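Local coordinates for kinectin 1 (Kinesin receptor) (Legionella pneumophila, PDB 4MU6), which is an effector protein of Legionella pneumophila whose molecular function is not established, its N-terminal domain being an elongated, mainly helical structure with a predicted coiled coil, at residues W44-V49 with Q253-I258. Numbering follows the deposited sequence.
Sequences WIHSSV and QEADQI
His46 against Asp256, with Val49 on Ala255, forms a water-bridged, nearly antiparallel helix–helix contact between the start of helix 43-105 and helix 227-273 in the N-terminal domain. The segment axes run at 155° and approach to 10.3 Å, and the interface is small, burying 154 Å². No direct hydrogen bond crosses it. His46 spans the gap: with CG anti to the backbone N (chi1 -167°), its ring reaches the opposite backbone, where CE1 lies 3.5 Å from Asp256 N and 3.6 Å from Asp256 CB. The Asp256 carboxylate stands almost perpendicular to the ring, its plane turned by 83°, and OD2 sits over one face, 3.8 Å from His46 NE2. Two waters complete the join. One, in the ring plane 2.7 Å from His46 ND1, donates weakly to Ala255 O; the other, 2.7 Å from His46 NE2, donates weakly to Asp256 OD2. Alongside, Val49 CG1 meets Ala255 CB at 3.8 Å; from helix 10-22, His17 touches Val49, while Ile10 and Val14 touch Ala255. A small apolar contact thus lies beside a polar join that solvent mediates, with a water close to each imidazole nitrogen but only weak onward links.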
loop_
_atom_site.group_PDB
_atom_site.type_symbol
_atom_site.label_atom_id
_atom_site.label_comp_id
_atom_site.label_asym_id
_atom_site.label_seq_id
_atom_site.Cartn_x
_atom_site.Cartn_y
_atom_site.Cartn_z
ATOM N N TRP A 44 -36.985 12.052 12.849
ATOM C CA TRP A 44 -36.388 11.097 13.779
ATOM C C TRP A 44 -36.022 9.788 13.081
ATOM O O TRP A 44 -34.983 9.197 13.350
ATOM C CB TRP A 44 -37.320 10.807 14.955
ATOM C CG TRP A 44 -36.712 9.850 15.950
ATOM C CD1 TRP A 44 -36.817 8.482 15.953
ATOM C CD2 TRP A 44 -35.887 10.191 17.071
ATOM N NE1 TRP A 44 -36.114 7.958 17.014
ATOM C CE2 TRP A 44 -35.538 8.985 17.716
ATOM C CE3 TRP A 44 -35.406 11.400 17.588
ATOM C CZ2 TRP A 44 -34.739 8.954 18.857
ATOM C CZ3 TRP A 44 -34.608 11.366 18.727
ATOM C CH2 TRP A 44 -34.280 10.150 19.344
ATOM N N ILE A 45 -36.892 9.334 12.193
ATOM C CA ILE A 45 -36.690 8.061 11.518
ATOM C C ILE A 45 -35.591 8.151 10.455
ATOM O O ILE A 45 -34.744 7.260 10.333
ATOM C CB ILE A 45 -38.003 7.556 10.887
ATOM C CG1 ILE A 45 -39.072 7.397 11.973
ATOM C CG2 ILE A 45 -37.781 6.238 10.168
ATOM C CD1 ILE A 45 -40.494 7.118 11.440
ATOM N N HIS A 46 -35.604 9.228 9.683
ATOM C CA HIS A 46 -34.575 9.403 8.672
ATOM C C HIS A 46 -33.180 9.544 9.288
ATOM O O HIS A 46 -32.200 9.062 8.715
ATOM C CB HIS A 46 -34.858 10.586 7.751
ATOM C CG HIS A 46 -33.983 10.595 6.539
ATOM N ND1 HIS A 46 -33.885 9.508 5.696
ATOM C CD2 HIS A 46 -33.128 11.525 6.058
ATOM C CE1 HIS A 46 -33.023 9.780 4.733
ATOM N NE2 HIS A 46 -32.553 10.999 4.927
ATOM N N SER A 47 -33.103 10.190 10.452
ATOM C CA SER A 47 -31.873 10.222 11.240
ATOM C C SER A 47 -31.397 8.825 11.603
ATOM O O SER A 47 -30.235 8.496 11.367
ATOM C CB SER A 47 -32.041 11.050 12.514
ATOM O OG SER A 47 -32.048 12.433 12.217
ATOM N N SER A 48 -32.282 7.995 12.159
ATOM C CA SER A 48 -31.857 6.652 12.553
ATOM C C SER A 48 -31.451 5.752 11.364
ATOM O O SER A 48 -30.486 4.996 11.475
ATOM C CB SER A 48 -32.866 5.973 13.503
ATOM O OG SER A 48 -33.884 5.269 12.817
ATOM N N VAL A 49 -32.172 5.824 10.242
ATOM C CA VAL A 49 -31.772 5.107 9.024
ATOM C C VAL A 49 -30.404 5.622 8.548
ATOM O O VAL A 49 -29.518 4.842 8.203
ATOM C CB VAL A 49 -32.788 5.296 7.893
ATOM C CG1 VAL A 49 -32.251 4.710 6.566
ATOM C CG2 VAL A 49 -34.122 4.672 8.268
ATOM N N GLN A 253 -30.279 8.945 0.018
ATOM C CA GLN A 253 -31.247 9.642 -0.810
ATOM C C GLN A 253 -32.447 8.757 -1.135
ATOM O O GLN A 253 -33.572 9.225 -1.128
ATOM C CB GLN A 253 -30.604 10.171 -2.096
ATOM C CG GLN A 253 -31.575 10.908 -3.006
ATOM C CD GLN A 253 -32.295 12.045 -2.298
ATOM O OE1 GLN A 253 -31.759 12.658 -1.371
ATOM N NE2 GLN A 253 -33.522 12.326 -2.726
ATOM N N GLU A 254 -32.203 7.480 -1.406
ATOM C CA GLU A 254 -33.282 6.533 -1.665
ATOM C C GLU A 254 -34.220 6.387 -0.463
ATOM O O GLU A 254 -35.451 6.507 -0.585
ATOM C CB GLU A 254 -32.713 5.167 -2.028
ATOM C CG GLU A 254 -33.544 4.417 -3.050
ATOM C CD GLU A 254 -32.792 3.257 -3.685
ATOM O OE1 GLU A 254 -31.542 3.316 -3.757
ATOM O OE2 GLU A 254 -33.460 2.287 -4.118
ATOM N N ALA A 255 -33.628 6.110 0.689
ATOM C CA ALA A 255 -34.354 5.975 1.936
ATOM C C ALA A 255 -35.157 7.232 2.232
ATOM O O ALA A 255 -36.257 7.150 2.772
ATOM C CB ALA A 255 -33.382 5.677 3.093
ATOM N N ASP A 256 -34.594 8.388 1.894
ATOM C CA ASP A 256 -35.303 9.657 2.017
ATOM C C ASP A 256 -36.556 9.649 1.142
ATOM O O ASP A 256 -37.633 10.044 1.581
ATOM C CB ASP A 256 -34.391 10.811 1.591
ATOM C CG ASP A 256 -35.099 12.158 1.601
ATOM O OD1 ASP A 256 -35.891 12.440 0.667
ATOM O OD2 ASP A 256 -34.849 12.942 2.539
ATOM N N GLN A 257 -36.407 9.197 -0.100
ATOM C CA GLN A 257 -37.506 9.226 -1.067
ATOM C C GLN A 257 -38.715 8.396 -0.646
ATOM O O GLN A 257 -39.856 8.762 -0.921
ATOM C CB GLN A 257 -37.023 8.739 -2.434
ATOM C CG GLN A 257 -36.149 9.721 -3.173
ATOM C CD GLN A 257 -36.917 10.941 -3.629
ATOM O OE1 GLN A 257 -36.990 11.947 -2.917
ATOM N NE2 GLN A 257 -37.502 10.860 -4.822
ATOM N N ILE A 258 -38.459 7.279 0.024
ATOM C CA ILE A 258 -39.516 6.322 0.318
ATOM C C ILE A 258 -40.015 6.370 1.765
ATOM O O ILE A 258 -40.936 5.650 2.117
ATOM C CB ILE A 258 -39.050 4.888 0.024
ATOM C CG1 ILE A 258 -37.918 4.498 0.977
ATOM C CG2 ILE A 258 -38.620 4.751 -1.435
ATOM C CD1 ILE A 258 -37.527 3.035 0.890
HETATM O O HOH W 1 -35.460 7.336 5.606
HETATM O O HOH W 2 -31.556 12.712 3.075
#